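Local coordinates for AbiEi antitoxin C-terminal domain-containing protein (Mycobacterium tuberculosis, PDB 1ZEL) that is of unknown function but probably binds DNA through winged-helix and helix-turn-helix elements and carries an AbiEi antitoxin-type domain, at residues A81-D85 with P86-L90; D136-A139 with S140-V144; A173-G177 with L178-G182. All coordinates share one frame; numbering follows the deposited sequence. Where two conformers were deposited one is given.

In the fold
The three contacts are local turns in the range matched to the AbiEi antitoxin C-terminal domain, and contact 1 touches both of the others. Its centre is about 15 Å from that of contact 2, where Pro89 packs on Leu138 and Tyr141 and Leu90 CD2 meets Val142 CG2 at 3.9 Å. Toward contact 3, about 16 Å between centres, Tyr87 lies against Thr176 and Leu178, with Tyr87 CB and Leu178 CD1 3.5 Å apart. Contacts 2 and 3 do not touch; their nearest atoms are about 9 Å apart. The Trp174 side chain is about 12 Å from the sodium ion bound by Arg167, Asp209 and Asp213.

Contact 1: A81-D85 with P86-L90; sequences AAISD and PYLPL. With FMT (formic acid), chain F.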
ATOM      1  N   ALA A  81      -9.678  23.741  -2.258  1.00 18.90           N
ATOM      2  CA  ALA A  81      -8.620  23.944  -3.232  1.00 20.45           C
ATOM      3  C   ALA A  81      -8.008  22.601  -3.670  1.00 20.98           C
ATOM      4  O   ALA A  81      -7.356  22.516  -4.714  1.00 22.04           O
ATOM      5  CB  ALA A  81      -7.528  24.892  -2.634  1.00 20.56           C
ATOM      6  N   ALA A  82      -8.188  21.557  -2.850  1.00 20.65           N
ATOM      7  CA  ALA A  82      -7.531  20.275  -3.091  1.00 21.25           C
ATOM      8  C   ALA A  82      -8.219  19.141  -2.362  1.00 22.42           C
ATOM      9  O   ALA A  82      -9.060  19.353  -1.492  1.00 22.46           O
ATOM     10  CB  ALA A  82      -6.065  20.337  -2.655  1.00 21.15           C
ATOM     11  N   ILE A  83      -7.822  17.934  -2.713  1.00 23.44           N
ATOM     12  CA  ILE A  83      -8.289  16.734  -2.045  1.00 25.87           C
ATOM     13  C   ILE A  83      -7.071  16.165  -1.313  1.00 27.45           C
ATOM     14  O   ILE A  83      -5.996  16.053  -1.901  1.00 28.08           O
ATOM     15  CB  ILE A  83      -8.744  15.668  -3.061  1.00 25.00           C
ATOM     16  CG1 ILE A  83      -9.895  16.188  -3.906  1.00 26.31           C
ATOM     17  CG2 ILE A  83      -9.171  14.346  -2.329  1.00 26.87           C
ATOM     18  CD1 ILE A  83     -10.282  15.252  -5.030  1.00 24.81           C
ATOM     19  N   SER A  84      -7.243  15.800  -0.053  1.00 27.92           N
ATOM     20  CA  SER A  84      -6.191  15.118   0.669  0.50 28.92           C
ATOM     21  C   SER A  84      -6.531  13.622   0.728  1.00 29.08           C
ATOM     22  O   SER A  84      -7.325  13.169   1.545  1.00 31.37           O
ATOM     23  CB  SER A  84      -6.010  15.735   2.058  0.50 28.92           C
ATOM     24  OG  SER A  84      -4.667  15.613   2.480  0.50 30.89           O
ATOM     25  N   ASP A  85      -5.969  12.853  -0.182  1.00 28.74           N
ATOM     26  CA  ASP A  85      -6.214  11.425  -0.222  1.00 27.05           C
ATOM     27  C   ASP A  85      -5.034  10.951  -1.017  1.00 28.00           C
ATOM     28  O   ASP A  85      -4.893  11.348  -2.174  1.00 28.93           O
ATOM     29  CB  ASP A  85      -7.532  11.107  -0.938  1.00 26.56           C
ATOM     30  CG  ASP A  85      -7.762   9.621  -1.120  1.00 23.55           C
ATOM     31  OD1 ASP A  85      -6.958   8.793  -0.620  1.00 19.21           O
ATOM     32  OD2 ASP A  85      -8.754   9.257  -1.773  1.00 24.98           O
ATOM     33  N   PRO A  86      -4.133  10.181  -0.382  1.00 27.53           N
ATOM     34  CA  PRO A  86      -2.935   9.734  -1.081  1.00 26.58           C
ATOM     35  C   PRO A  86      -3.152   8.522  -1.963  1.00 25.72           C
ATOM     36  O   PRO A  86      -2.250   8.154  -2.688  1.00 24.42           O
ATOM     37  CB  PRO A  86      -1.983   9.374   0.048  1.00 26.30           C
ATOM     38  CG  PRO A  86      -2.880   8.949   1.166  1.00 29.13           C
ATOM     39  CD  PRO A  86      -4.125   9.790   1.042  1.00 28.10           C
ATOM     40  N   TYR A  87      -4.341   7.917  -1.905  1.00 24.60           N
ATOM     41  CA  TYR A  87      -4.588   6.688  -2.624  1.00 24.63           C
ATOM     42  C   TYR A  87      -5.473   6.870  -3.838  1.00 24.08           C
ATOM     43  O   TYR A  87      -5.932   5.892  -4.411  1.00 23.65           O
ATOM     44  CB  TYR A  87      -5.177   5.626  -1.689  1.00 24.71           C
ATOM     45  CG  TYR A  87      -4.281   5.286  -0.486  1.00 25.65           C
ATOM     46  CD1 TYR A  87      -2.913   5.047  -0.647  1.00 25.13           C
ATOM     47  CD2 TYR A  87      -4.811   5.189   0.783  1.00 25.93           C
ATOM     48  CE1 TYR A  87      -2.091   4.752   0.441  1.00 24.14           C
ATOM     49  CE2 TYR A  87      -4.003   4.877   1.880  1.00 29.76           C
ATOM     50  CZ  TYR A  87      -2.643   4.659   1.696  1.00 24.47           C
ATOM     51  OH  TYR A  87      -1.862   4.334   2.787  1.00 26.93           O
ATOM     52  N   LEU A  88      -5.688   8.111  -4.264  1.00 23.25           N
ATOM     53  CA  LEU A  88      -6.572   8.337  -5.400  1.00 24.32           C
ATOM     54  C   LEU A  88      -6.133   7.613  -6.681  1.00 24.27           C
ATOM     55  O   LEU A  88      -6.985   7.131  -7.424  1.00 25.26           O
ATOM     56  CB  LEU A  88      -6.820   9.843  -5.648  1.00 23.59           C
ATOM     57  CG  LEU A  88      -8.057  10.453  -5.010  1.00 26.23           C
ATOM     58  CD1 LEU A  88      -8.117  11.972  -5.236  1.00 30.43           C
ATOM     59  CD2 LEU A  88      -9.361   9.769  -5.488  1.00 23.90           C
ATOM     60  N   PRO A  89      -4.806   7.525  -6.954  1.00 24.15           N
ATOM     61  CA  PRO A  89      -4.402   6.664  -8.082  1.00 23.02           C
ATOM     62  C   PRO A  89      -4.951   5.224  -8.023  1.00 23.00           C
ATOM     63  O   PRO A  89      -5.354   4.672  -9.052  1.00 23.27           O
ATOM     64  CB  PRO A  89      -2.871   6.653  -7.988  1.00 23.11           C
ATOM     65  CG  PRO A  89      -2.524   7.975  -7.286  1.00 23.11           C
ATOM     66  CD  PRO A  89      -3.651   8.235  -6.342  1.00 23.97           C
ATOM     67  N   LEU A  90      -4.955   4.616  -6.840  1.00 21.93           N
ATOM     68  CA  LEU A  90      -5.463   3.254  -6.694  1.00 21.55           C
ATOM     69  C   LEU A  90      -6.982   3.190  -6.754  1.00 22.85           C
ATOM     70  O   LEU A  90      -7.559   2.268  -7.341  1.00 23.34           O
ATOM     71  CB  LEU A  90      -4.948   2.626  -5.400  1.00 20.75           C
ATOM     72  CG  LEU A  90      -3.442   2.357  -5.410  1.00 21.37           C
ATOM     73  CD1 LEU A  90      -2.996   1.905  -4.040  1.00 18.75           C
ATOM     74  CD2 LEU A  90      -3.077   1.310  -6.473  1.00 20.37           C
TER
HETATM   75  C   FMT F 704       0.505   6.349   2.644  1.00 34.94           C
HETATM   76  O1  FMT F 704      -0.215   7.079   3.337  1.00 34.96           O
HETATM   77  O2  FMT F 704       0.512   5.111   2.719  1.00 34.23           O
HETATM   78  O   HOH W   1      -3.963  11.029  -4.453  1.00 32.67           O
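Ile83 meets Leu88 where strand 82-84 gives way to helix 88-96 through an Asx turn at Asp85. Both the CG2 and CD1 methyls of Ile83 rest against one methyl, Leu88 CD1, and the two side chains cross at about a right angle. The backbone of Ile83 also pairs with Val4, which fastens the strand to strand 3-5. Asp85 makes the turn itself. With its CG anti to the backbone N (chi1 174°), the carboxylate reaches forward along the chain, and Tyr87 N, of the N-cap residue, donates to Asp85 OD1 at 3.0 Å. The bond is fairly straight, 162° at the hydrogen, yet it comes in from above the carboxylate plane. Asp85 OD2 lies 3.5 Å from Leu88 CG and forms a salt bridge with Arg91 one turn into the helix, so the two oxygens share the work of fixing the carboxylate. Pro86, the residue between Asp85 and Tyr87, sets its CG over the centre of the Tyr87 ring. At the far end of that ring the hydroxyl bonds His112 and a formic acid molecule that Ser108 and Gln119 also hold. A water donates to Asp85 O at 2.5 Å and accepts a weak bond from Leu88 N.

Contact 2: D136-A139 with S140-V144; sequences DGLA and SYVSV. With FMT (formic acid), chain M.
Leu138 and Tyr141 are joined by the main hydrogen bond of this bend, from Tyr141 N to Leu138 O at 2.8 Å. The bond is reasonably straight, 155° at the hydrogen, but the donor stands 48° out of the carbonyl plane. The same oxygen receives a second, weak bond from Val142 N, so a single carbonyl gathers two successive amides. Asp136 to Ala139, which lead into and begin the turn, have helical backbone angles, with a weak bond from Ala139 N to Asp136 O.

Water and a small ligand add further polar links. One water accepts from Ser140 N at 3.0 Å and donates weakly to Gly137 O, bridging the start and the middle of the bend. Gly137 N gives its hydrogen to a formic acid molecule, probably from the crystallisation liquor, which Lys70 N also binds. Ala139 O is taken by Arg123.

The nonpolar contacts are looser. Leu138 CD2 lies 4.3 Å from both Tyr141 CB and Val142 CG2, while the Leu138 side chain also packs on Trp93 of helix 88-96 and on Pro68 and Val69. Tyr141 has CG beside its own backbone N (chi1 -60°), which brings the ring back along the bend until its CD1-CE1 edge faces Gly137 O, with CD1 at 3.4 Å.

Backbone bonds of Tyr141 with Ile124, and of Ser143 with Ile124 and Ile126, tie the exit to strand 124-127. The whole is a type I beta turn, Leu138 to Tyr141, delivering the chain into strand 142-145, an outermost strand of a three-stranded mixed sheet.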
ATOM      1  N   ASP A 136      -0.436   1.106 -17.290  1.00 30.93           N
ATOM      2  CA  ASP A 136       0.789   1.881 -17.572  1.00 31.40           C
ATOM      3  C   ASP A 136       0.798   3.272 -16.938  1.00 30.43           C
ATOM      4  O   ASP A 136       1.842   3.738 -16.455  1.00 31.18           O
ATOM      5  CB  ASP A 136       1.030   1.994 -19.081  1.00 32.06           C
ATOM      6  CG  ASP A 136       1.517   0.686 -19.699  1.00 35.73           C
ATOM      7  OD1 ASP A 136       1.578   0.607 -20.945  1.00 42.50           O
ATOM      8  OD2 ASP A 136       1.849  -0.258 -18.947  1.00 40.59           O
ATOM      9  N   GLY A 137      -0.362   3.925 -16.933  1.00 28.19           N
ATOM     10  CA  GLY A 137      -0.501   5.234 -16.297  1.00 26.34           C
ATOM     11  C   GLY A 137      -0.115   5.254 -14.827  1.00 24.93           C
ATOM     12  O   GLY A 137       0.184   6.313 -14.282  1.00 23.90           O
ATOM     13  N   LEU A 138      -0.092   4.081 -14.189  1.00 24.26           N
ATOM     14  CA  LEU A 138       0.103   4.012 -12.732  1.00 24.26           C
ATOM     15  C   LEU A 138       1.553   3.851 -12.282  1.00 24.17           C
ATOM     16  O   LEU A 138       1.856   4.043 -11.099  1.00 22.82           O
ATOM     17  CB  LEU A 138      -0.749   2.886 -12.129  1.00 24.19           C
ATOM     18  CG  LEU A 138      -2.170   3.179 -11.650  1.00 24.26           C
ATOM     19  CD1 LEU A 138      -2.692   1.943 -10.955  1.00 28.01           C
ATOM     20  CD2 LEU A 138      -2.211   4.324 -10.655  1.00 23.80           C
ATOM     21  N   ALA A 139       2.446   3.509 -13.212  1.00 24.20           N
ATOM     22  CA  ALA A 139       3.850   3.211 -12.853  1.00 25.00           C
ATOM     23  C   ALA A 139       4.545   4.325 -12.047  1.00 25.41           C
ATOM     24  O   ALA A 139       5.318   4.042 -11.135  1.00 26.09           O
ATOM     25  CB  ALA A 139       4.655   2.870 -14.106  1.00 25.90           C
ATOM     26  N   SER A 140       4.255   5.585 -12.380  1.00 25.79           N
ATOM     27  CA  SER A 140       4.827   6.748 -11.690  1.00 26.43           C
ATOM     28  C   SER A 140       4.290   6.955 -10.285  1.00 25.70           C
ATOM     29  O   SER A 140       4.796   7.808  -9.554  1.00 27.08           O
ATOM     30  CB  SER A 140       4.537   8.035 -12.466  1.00 26.43           C
ATOM     31  OG  SER A 140       5.238   8.089 -13.697  1.00 32.99           O
ATOM     32  N   TYR A 141       3.248   6.217  -9.929  1.00 24.49           N
ATOM     33  CA  TYR A 141       2.468   6.464  -8.705  1.00 23.11           C
ATOM     34  C   TYR A 141       2.541   5.326  -7.696  1.00 22.56           C
ATOM     35  O   TYR A 141       2.242   5.523  -6.519  1.00 21.72           O
ATOM     36  CB  TYR A 141       0.989   6.764  -9.075  1.00 23.34           C
ATOM     37  CG  TYR A 141       0.859   7.997  -9.962  1.00 20.40           C
ATOM     38  CD1 TYR A 141       0.860   7.893 -11.353  1.00 23.94           C
ATOM     39  CD2 TYR A 141       0.778   9.258  -9.401  1.00 26.31           C
ATOM     40  CE1 TYR A 141       0.782   9.025 -12.157  1.00 21.96           C
ATOM     41  CE2 TYR A 141       0.692  10.387 -10.185  1.00 28.65           C
ATOM     42  CZ  TYR A 141       0.690  10.270 -11.555  1.00 27.82           C
ATOM     43  OH  TYR A 141       0.608  11.421 -12.296  1.00 32.47           O
ATOM     44  N   VAL A 142       2.953   4.149  -8.159  1.00 22.39           N
ATOM     45  CA  VAL A 142       2.903   2.932  -7.371  0.50 23.30           C
ATOM     46  C   VAL A 142       4.215   2.146  -7.533  1.00 24.16           C
ATOM     47  O   VAL A 142       4.836   2.207  -8.582  1.00 25.15           O
ATOM     48  CB  VAL A 142       1.663   2.084  -7.805  0.50 23.86           C
ATOM     49  CG1 VAL A 142       1.615   0.783  -7.093  0.50 22.18           C
ATOM     50  CG2 VAL A 142       0.363   2.845  -7.560  0.50 23.28           C
ATOM     51  N   SER A 143       4.642   1.426  -6.500  1.00 24.74           N
ATOM     52  CA  SER A 143       5.749   0.498  -6.672  1.00 25.40           C
ATOM     53  C   SER A 143       5.181  -0.873  -6.352  1.00 24.91           C
ATOM     54  O   SER A 143       4.425  -1.020  -5.396  1.00 26.14           O
ATOM     55  CB  SER A 143       6.910   0.846  -5.750  1.00 25.66           C
ATOM     56  OG  SER A 143       6.538   0.626  -4.417  1.00 30.28           O
ATOM     57  N   VAL A 144       5.491  -1.871  -7.175  1.00 23.64           N
ATOM     58  CA  VAL A 144       4.836  -3.162  -7.057  1.00 22.19           C
ATOM     59  C   VAL A 144       5.801  -4.192  -6.490  1.00 22.72           C
ATOM     60  O   VAL A 144       6.922  -4.295  -6.955  1.00 21.36           O
ATOM     61  CB  VAL A 144       4.303  -3.662  -8.430  1.00 22.44           C
ATOM     62  CG1 VAL A 144       3.567  -4.980  -8.244  1.00 22.24           C
ATOM     63  CG2 VAL A 144       3.371  -2.614  -9.086  1.00 20.31           C
TER
HETATM   64  C   FMT M 716      -3.872   3.046 -18.007  1.00 45.80           C
HETATM   65  O1  FMT M 716      -4.925   3.605 -17.696  1.00 44.47           O
HETATM   66  O2  FMT M 716      -2.750   3.394 -17.625  1.00 46.48           O
HETATM   67  O   HOH W   2       3.138   6.414 -14.992  1.00 39.02           O

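Contact 3: A173-G177 with L178-G182; sequences AWATG and LPALG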
ATOM      1  N   ALA A 173     -12.178   0.061   7.412  1.00 23.09           N
ATOM      2  CA  ALA A 173     -11.543   1.331   6.992  1.00 22.24           C
ATOM      3  C   ALA A 173     -10.166   1.643   7.580  1.00 21.03           C
ATOM      4  O   ALA A 173      -9.637   2.790   7.438  1.00 20.53           O
ATOM      5  CB  ALA A 173     -12.486   2.458   7.276  1.00 23.85           C
ATOM      6  N   TRP A 174      -9.556   0.643   8.213  1.00 20.98           N
ATOM      7  CA  TRP A 174      -8.244   0.834   8.855  1.00 20.50           C
ATOM      8  C   TRP A 174      -7.137   1.281   7.877  1.00 20.32           C
ATOM      9  O   TRP A 174      -6.218   1.982   8.289  1.00 20.36           O
ATOM     10  CB  TRP A 174      -7.834  -0.424   9.650  1.00 19.93           C
ATOM     11  CG  TRP A 174      -7.469  -1.569   8.769  1.00 19.28           C
ATOM     12  CD1 TRP A 174      -8.312  -2.477   8.179  1.00 23.16           C
ATOM     13  CD2 TRP A 174      -6.158  -1.893   8.330  1.00 20.14           C
ATOM     14  NE1 TRP A 174      -7.588  -3.353   7.400  1.00 19.95           N
ATOM     15  CE2 TRP A 174      -6.260  -3.013   7.479  1.00 21.27           C
ATOM     16  CE3 TRP A 174      -4.902  -1.331   8.557  1.00 18.20           C
ATOM     17  CZ2 TRP A 174      -5.146  -3.581   6.858  1.00 22.71           C
ATOM     18  CZ3 TRP A 174      -3.786  -1.920   7.964  1.00 23.51           C
ATOM     19  CH2 TRP A 174      -3.922  -3.029   7.112  1.00 22.12           C
ATOM     20  N   ALA A 175      -7.231   0.875   6.603  1.00 20.30           N
ATOM     21  CA  ALA A 175      -6.303   1.348   5.539  1.00 20.84           C
ATOM     22  C   ALA A 175      -7.055   2.232   4.527  1.00 22.74           C
ATOM     23  O   ALA A 175      -6.809   2.171   3.294  1.00 22.44           O
ATOM     24  CB  ALA A 175      -5.595   0.163   4.824  1.00 19.05           C
ATOM     25  N   THR A 176      -7.986   3.030   5.072  1.00 23.87           N
ATOM     26  CA  THR A 176      -8.811   4.020   4.362  1.00 25.35           C
ATOM     27  C   THR A 176      -9.765   3.397   3.362  1.00 25.99           C
ATOM     28  O   THR A 176     -10.217   4.073   2.420  1.00 27.00           O
ATOM     29  CB  THR A 176      -7.967   5.076   3.617  1.00 25.92           C
ATOM     30  OG1 THR A 176      -7.452   4.491   2.408  1.00 30.46           O
ATOM     31  CG2 THR A 176      -6.831   5.594   4.476  1.00 25.62           C
ATOM     32  N   GLY A 177     -10.040   2.107   3.532  1.00 24.75           N
ATOM     33  CA  GLY A 177     -10.999   1.437   2.682  1.00 24.77           C
ATOM     34  C   GLY A 177     -10.418   0.552   1.602  1.00 24.33           C
ATOM     35  O   GLY A 177     -11.167  -0.120   0.905  1.00 24.45           O
ATOM     36  N   LEU A 178      -9.097   0.566   1.437  1.00 23.73           N
ATOM     37  CA  LEU A 178      -8.466  -0.286   0.431  1.00 23.02           C
ATOM     38  C   LEU A 178      -7.995  -1.564   1.091  1.00 22.37           C
ATOM     39  O   LEU A 178      -7.767  -1.557   2.293  1.00 22.71           O
ATOM     40  CB  LEU A 178      -7.271   0.433  -0.197  1.00 22.67           C
ATOM     41  CG  LEU A 178      -7.611   1.675  -1.012  1.00 22.29           C
ATOM     42  CD1 LEU A 178      -6.305   2.337  -1.345  1.00 28.74           C
ATOM     43  CD2 LEU A 178      -8.393   1.329  -2.282  1.00 29.17           C
ATOM     44  N   PRO A 179      -7.836  -2.642   0.309  1.00 23.05           N
ATOM     45  CA  PRO A 179      -7.257  -3.910   0.778  1.00 22.88           C
ATOM     46  C   PRO A 179      -5.792  -3.664   1.120  1.00 22.30           C
ATOM     47  O   PRO A 179      -5.129  -2.886   0.427  1.00 22.01           O
ATOM     48  CB  PRO A 179      -7.341  -4.821  -0.446  1.00 23.37           C
ATOM     49  CG  PRO A 179      -8.239  -4.160  -1.394  1.00 25.50           C
ATOM     50  CD  PRO A 179      -8.190  -2.697  -1.122  1.00 22.57           C
ATOM     51  N   ALA A 180      -5.316  -4.262   2.219  1.00 21.63           N
ATOM     52  CA  ALA A 180      -3.950  -4.055   2.677  1.00 20.79           C
ATOM     53  C   ALA A 180      -3.439  -5.326   3.346  1.00 20.45           C
ATOM     54  O   ALA A 180      -4.214  -6.097   3.957  1.00 20.52           O
ATOM     55  CB  ALA A 180      -3.876  -2.858   3.648  1.00 21.69           C
ATOM     56  N   LEU A 181      -2.131  -5.541   3.224  1.00 19.45           N
ATOM     57  CA  LEU A 181      -1.474  -6.684   3.825  1.00 19.45           C
ATOM     58  C   LEU A 181      -1.578  -6.574   5.337  1.00 20.06           C
ATOM     59  O   LEU A 181      -1.508  -5.465   5.891  1.00 19.70           O
ATOM     60  CB  LEU A 181       0.018  -6.703   3.464  1.00 18.74           C
ATOM     61  CG  LEU A 181       0.392  -6.960   1.999  1.00 20.02           C
ATOM     62  CD1 LEU A 181       1.909  -7.175   1.892  1.00 20.25           C
ATOM     63  CD2 LEU A 181      -0.405  -8.113   1.387  1.00 16.50           C
ATOM     64  N   GLY A 182      -1.751  -7.713   5.986  1.00 19.47           N
ATOM     65  CA  GLY A 182      -1.682  -7.763   7.428  1.00 19.84           C
ATOM     66  C   GLY A 182      -0.234  -7.872   7.890  1.00 21.34           C
ATOM     67  O   GLY A 182       0.690  -7.856   7.073  1.00 20.04           O
TER
HETATM   68  O   HOH W   3      -9.140  -0.334   4.717  1.00 22.47           O
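Trp174 and Ala180 pack together across a loop built from two overlapping beta turns, type I from Ala173 to Thr176 and type I' from Ala175 to Leu178. The Ala180 methyl approaches the six-membered ring obliquely, its CB 3.5 Å from Trp174 CH2, while Ala180 O lies in the ring plane at the edge. Leu181 O is also near that edge, buried and with no polar partner in the model. Ala175 CB sits over the centre of one indole face and touches Ala180 CB at 3.7 Å, so three side chains close up together. Trp174 CG stands between the backbone N and the carbonyl carbon (chi1 71°), which leads the ring towards Ala180.

One shell out come the bonds of the two turns. Thr176 N bonds Ala173 O, and Leu178 N makes a long, weak bond to Ala175 O. Thr176 and Gly177 have positive phi, as type I' requires. A water accepts from Ala175 N and Gly177 N and donates to Leu178 O at 3.0 Å. Beyond them, His112 and Leu113 pack on the indole, and Leu104 lies against Ala175, Leu178 and Ala180. Thr176 OG1 donates to Ala175 O at 2.6 Å and also bonds Arg91 NH2.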